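Side-chain contacts in putative streptothricin acetyltransferase (Bacillus anthracis, PDB 3PP9), which probably transfers the acetyl group of acetyl coenzyme A to streptothricin-type antibiotics, as a member of the GNAT acetyltransferase family: residues Val166-Gly169 / Leu170-Ser174; Arg120-Ala123 / Gln124-Trp128. All blocks are in the same frame, centred on the assembly; numbering follows the deposited sequence.

Contact 1: Val166-Gly169 / Leu170-Ser174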
loop_
_atom_site.group_PDB
_atom_site.type_symbol
_atom_site.label_atom_id
_atom_site.label_comp_id
_atom_site.label_asym_id
_atom_site.label_seq_id
_atom_site.Cartn_x
_atom_site.Cartn_y
_atom_site.Cartn_z
ATOM N N VAL A 166 -5.221 6.833 -5.134
ATOM C CA VAL A 166 -4.101 6.021 -5.643
ATOM C C VAL A 166 -4.267 5.684 -7.145
ATOM O O VAL A 166 -3.318 5.796 -7.942
ATOM C CB VAL A 166 -3.810 4.818 -4.764
ATOM C CG1 VAL A 166 -4.932 3.770 -4.816
ATOM C CG2 VAL A 166 -2.428 4.213 -5.142
ATOM N N TYR A 167 -5.491 5.369 -7.552
ATOM C CA TYR A 167 -5.730 5.040 -8.974
ATOM C C TYR A 167 -5.646 6.195 -9.972
ATOM O O TYR A 167 -5.506 5.953 -11.191
ATOM C CB TYR A 167 -7.032 4.255 -9.158
ATOM C CG TYR A 167 -6.909 2.820 -8.732
ATOM C CD1 TYR A 167 -6.271 1.902 -9.557
ATOM C CD2 TYR A 167 -7.457 2.360 -7.552
ATOM C CE1 TYR A 167 -6.140 0.587 -9.194
ATOM C CE2 TYR A 167 -7.333 1.021 -7.177
ATOM C CZ TYR A 167 -6.669 0.146 -8.002
ATOM O OH TYR A 167 -6.540 -1.183 -7.653
ATOM N N LYS A 168 -5.720 7.426 -9.476
ATOM C CA LYS A 168 -5.618 8.622 -10.301
ATOM C C LYS A 168 -4.292 8.690 -11.042
ATOM O O LYS A 168 -4.192 9.330 -12.083
ATOM C CB LYS A 168 -5.690 9.866 -9.416
ATOM C CG LYS A 168 -7.011 10.079 -8.704
ATOM C CD LYS A 168 -8.096 10.441 -9.701
ATOM C CE LYS A 168 -9.416 10.719 -9.009
ATOM N NZ LYS A 168 -10.421 11.167 -10.001
ATOM N N GLY A 169 -3.269 8.036 -10.497
ATOM C CA GLY A 169 -1.936 8.066 -11.103
ATOM C C GLY A 169 -1.936 7.358 -12.443
ATOM O O GLY A 169 -1.130 7.668 -13.313
ATOM N N LEU A 170 -2.824 6.382 -12.596
ATOM C CA LEU A 170 -2.945 5.668 -13.869
ATOM C C LEU A 170 -3.923 6.436 -14.755
ATOM O O LEU A 170 -3.591 6.797 -15.894
ATOM C CB LEU A 170 -3.413 4.232 -13.653
ATOM C CG LEU A 170 -2.515 3.332 -12.793
ATOM C CD1 LEU A 170 -3.124 1.946 -12.683
ATOM C CD2 LEU A 170 -1.104 3.237 -13.348
ATOM N N ASN A 171 -5.123 6.691 -14.228
ATOM C CA ASN A 171 -6.168 7.422 -14.968
ATOM C C ASN A 171 -6.906 8.487 -14.140
ATOM O O ASN A 171 -7.617 8.160 -13.196
ATOM C CB ASN A 171 -7.222 6.457 -15.544
ATOM C CG ASN A 171 -6.649 5.473 -16.559
ATOM O OD1 ASN A 171 -5.506 5.036 -16.451
ATOM N ND2 ASN A 171 -7.467 5.084 -17.528
HETATM N N MSE A 172 -6.746 9.748 -14.530
HETATM C CA MSE A 172 -7.397 10.898 -13.879
HETATM C C MSE A 172 -8.888 11.069 -14.182
HETATM O O MSE A 172 -9.581 11.828 -13.500
HETATM C CB MSE A 172 -6.697 12.184 -14.326
HETATM C CG MSE A 172 -5.364 12.429 -13.682
HETATM SE SE MSE A 172 -5.646 13.070 -11.862
HETATM C CE MSE A 172 -6.409 14.822 -12.258
ATOM N N THR A 173 -9.384 10.377 -15.198
ATOM C CA THR A 173 -10.785 10.513 -15.592
ATOM C C THR A 173 -11.752 9.727 -14.732
ATOM O O THR A 173 -12.840 10.210 -14.400
ATOM C CB THR A 173 -10.979 10.051 -17.035
ATOM O OG1 THR A 173 -10.577 8.679 -17.152
ATOM C CG2 THR A 173 -10.150 10.904 -17.964
ATOM N N SER A 174 -11.369 8.505 -14.407
ATOM C CA SER A 174 -12.212 7.647 -13.608
ATOM C C SER A 174 -12.035 7.882 -12.101
ATOM O O SER A 174 -11.113 8.567 -11.642
ATOM C CB SER A 174 -11.985 6.190 -13.989
ATOM O OG SER A 174 -12.300 5.963 -15.351
HETATM O O HOH W 1 -9.714 13.909 -11.269
#
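Y167 and K168 reach forward to the residues that follow them in the loop between strands 158-163 and 178-184, as the short 3-10 turn 166-169 comes to its end. Backbone bonds come first. Y167 O takes two N-H groups: N171 N at 3.1 Å, in the carbonyl plane and almost straight (170° at the hydrogen), and L170 N, also at 3.1 Å, from well above that plane and more bent. The i+3 bond is of 3-10 type and the i+4 bond of alpha type; together they close the turn through K168 and G169.

The charged group comes next. K168 is modelled in two conformers; in the one described, a bend at chi2 (-69°) followed by an extended tail carries NZ to S174 O, 3.2 Å away. NZ also donates to a water 3.1 Å off, which in turn donates a hydrogen bond to M172 O, bridging the two, and it forms a salt bridge with D175.

Van der Waals contacts complete the turn. The selenomethionine M172 crosses K168 at about a right angle, its SE resting 4.0 Å from K168 CB and its CG 3.7 Å from K168 O. L170 CD1 sits at the edge of the Y167 ring, near its plane, 4.4 Å from Y167 CD1. That ring also packs edge-to-face with W97 of the second subunit, while Y167 OH bonds to E140.

The turn is therefore tied at two levels, by the shared carbonyl of Y167 and by an ammonium group whose carbonyl, water and carboxylate partners would probably favour its positive charge.

Contact 2: Arg120-Ala123 / Gln124-Trp128; sequences RLIA and QAKQW
I122 O receives K126 N at 2.9 Å, the shortest of the backbone hydrogen bonds linking 120-123 to 124-128, with a C=O...N angle of 162°. Side-chain carbons also lie against the same oxygen: K126 CG comes within 3.4 Å of I122 O, and A125 CB lies at the same distance from it. The K126 chain runs back toward the start of the helix, and the bend at chi3 (-60°) turns CE toward A123 CA, 4.1 Å away.

One residue on, A123 O accepts from Q127 N at 3.1 Å. In the conformer of Q127 described, CG lies 3.5 Å from that oxygen, because chi1 (-66°) sets CG beside the backbone N. The matching bonds from Q124 N to R120 O and from A125 N to L121 O complete a run of four consecutive i to i+4 hydrogen bonds.

All of this belongs to helix 117-131, the crossover of the beta-alpha-beta unit that runs from strand 101-108 to strand 136-142 in the GNAT fold. Its inner face is apolar: L121 lies on I106, I122 on I103, I106 and I91, and A125 on I91 and L93, and W128 continues that face onto L93 and I77. Q124 CB rests 3.6 Å from L121 O, with its side chain against Y79.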
loop_
_atom_site.group_PDB
_atom_site.type_symbol
_atom_site.label_atom_id
_atom_site.label_comp_id
_atom_site.label_asym_id
_atom_site.label_seq_id
_atom_site.Cartn_x
_atom_site.Cartn_y
_atom_site.Cartn_z
ATOM N N ARG A 120 -11.850 -22.719 -1.133
ATOM C CA ARG A 120 -10.826 -23.745 -0.856
ATOM C C ARG A 120 -9.420 -23.144 -1.013
ATOM O O ARG A 120 -8.510 -23.488 -0.275
ATOM C CB ARG A 120 -11.000 -24.969 -1.767
ATOM C CG ARG A 120 -12.164 -25.861 -1.432
ATOM C CD ARG A 120 -11.838 -26.757 -0.242
ATOM N NE ARG A 120 -10.677 -27.601 -0.552
ATOM C CZ ARG A 120 -10.722 -28.775 -1.181
ATOM N NH1 ARG A 120 -11.880 -29.301 -1.575
ATOM N NH2 ARG A 120 -9.592 -29.434 -1.417
ATOM N N LEU A 121 -9.241 -22.241 -1.978
ATOM C CA LEU A 121 -7.938 -21.585 -2.162
ATOM C C LEU A 121 -7.624 -20.703 -0.937
ATOM O O LEU A 121 -6.494 -20.712 -0.456
ATOM C CB LEU A 121 -7.865 -20.815 -3.470
ATOM C CG LEU A 121 -7.776 -21.673 -4.715
ATOM C CD1 LEU A 121 -8.127 -20.859 -5.968
ATOM C CD2 LEU A 121 -6.400 -22.287 -4.880
ATOM N N ILE A 122 -8.627 -19.985 -0.451
ATOM C CA ILE A 122 -8.494 -19.132 0.725
ATOM C C ILE A 122 -8.147 -20.002 1.938
ATOM O O ILE A 122 -7.273 -19.660 2.734
ATOM C CB ILE A 122 -9.765 -18.284 0.976
ATOM C CG1 ILE A 122 -9.943 -17.228 -0.116
ATOM C CG2 ILE A 122 -9.703 -17.571 2.344
ATOM C CD1 ILE A 122 -8.835 -16.178 -0.206
ATOM N N ALA A 123 -8.812 -21.149 2.086
ATOM C CA ALA A 123 -8.512 -22.025 3.212
ATOM C C ALA A 123 -7.047 -22.428 3.192
ATOM O O ALA A 123 -6.378 -22.434 4.236
ATOM C CB ALA A 123 -9.397 -23.243 3.195
ATOM N N GLN A 124 -6.518 -22.765 2.015
ATOM C CA GLN A 124 -5.122 -23.145 1.933
ATOM C C GLN A 124 -4.204 -21.964 2.243
ATOM O O GLN A 124 -3.153 -22.137 2.841
ATOM C CB GLN A 124 -4.778 -23.748 0.570
ATOM C CG GLN A 124 -3.334 -24.195 0.438
ATOM C CD GLN A 124 -2.963 -25.314 1.379
ATOM O OE1 GLN A 124 -3.573 -26.378 1.344
ATOM N NE2 GLN A 124 -1.931 -25.101 2.201
ATOM N N ALA A 125 -4.588 -20.773 1.827
ATOM C CA ALA A 125 -3.810 -19.579 2.091
ATOM C C ALA A 125 -3.755 -19.331 3.587
ATOM O O ALA A 125 -2.714 -18.928 4.098
ATOM C CB ALA A 125 -4.418 -18.369 1.357
ATOM N N LYS A 126 -4.850 -19.600 4.299
ATOM C CA LYS A 126 -4.853 -19.424 5.743
ATOM C C LYS A 126 -3.879 -20.399 6.378
ATOM O O LYS A 126 -3.184 -20.033 7.309
ATOM C CB LYS A 126 -6.252 -19.560 6.350
ATOM C CG LYS A 126 -7.201 -18.490 5.897
ATOM C CD LYS A 126 -8.515 -18.472 6.668
ATOM C CE LYS A 126 -9.320 -19.745 6.579
ATOM N NZ LYS A 126 -10.603 -19.587 7.348
ATOM N N GLN A 127 -3.841 -21.643 5.902
ATOM C CA GLN A 127 -2.901 -22.643 6.441
ATOM C C GLN A 127 -1.458 -22.172 6.242
ATOM O O GLN A 127 -0.637 -22.249 7.144
ATOM C CB GLN A 127 -3.083 -24.006 5.756
ATOM C CG GLN A 127 -4.415 -24.707 6.006
ATOM C CD GLN A 127 -4.507 -25.350 7.367
ATOM O OE1 GLN A 127 -5.510 -25.989 7.694
ATOM N NE2 GLN A 127 -3.454 -25.213 8.168
ATOM N N TRP A 128 -1.156 -21.679 5.044
ATOM C CA TRP A 128 0.183 -21.195 4.739
ATOM C C TRP A 128 0.567 -20.040 5.664
ATOM O O TRP A 128 1.659 -20.016 6.234
ATOM C CB TRP A 128 0.251 -20.755 3.277
ATOM C CG TRP A 128 1.591 -20.237 2.855
ATOM C CD1 TRP A 128 2.683 -20.987 2.490
ATOM C CD2 TRP A 128 1.978 -18.865 2.697
ATOM N NE1 TRP A 128 3.732 -20.160 2.159
ATOM C CE2 TRP A 128 3.318 -18.860 2.250
ATOM C CE3 TRP A 128 1.312 -17.644 2.850
ATOM C CZ2 TRP A 128 4.004 -17.678 1.976
ATOM C CZ3 TRP A 128 1.998 -16.483 2.600
ATOM C CH2 TRP A 128 3.331 -16.505 2.156
#

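Contacts 1 and 2 lie on opposite sides of the chain's centre, 33 Å between centres and about 17 Å between nearest atoms, so they do not touch. Each has a side chain in the neighbourhood of acetyl coenzyme A: L121 of contact 2 at about 6 Å and Y167 of contact 1 at about 8 Å, both beyond direct contact. The bound potassium ion lies nearer contact 1, about 6 Å from the Y167 side chain, against about 13 Å from that of I122. Their surroundings differ too. Loop 166-174 meets the second subunit, whereas no other chain of the assembly touches helix residues 120-128, which cover the sheet of their own subunit.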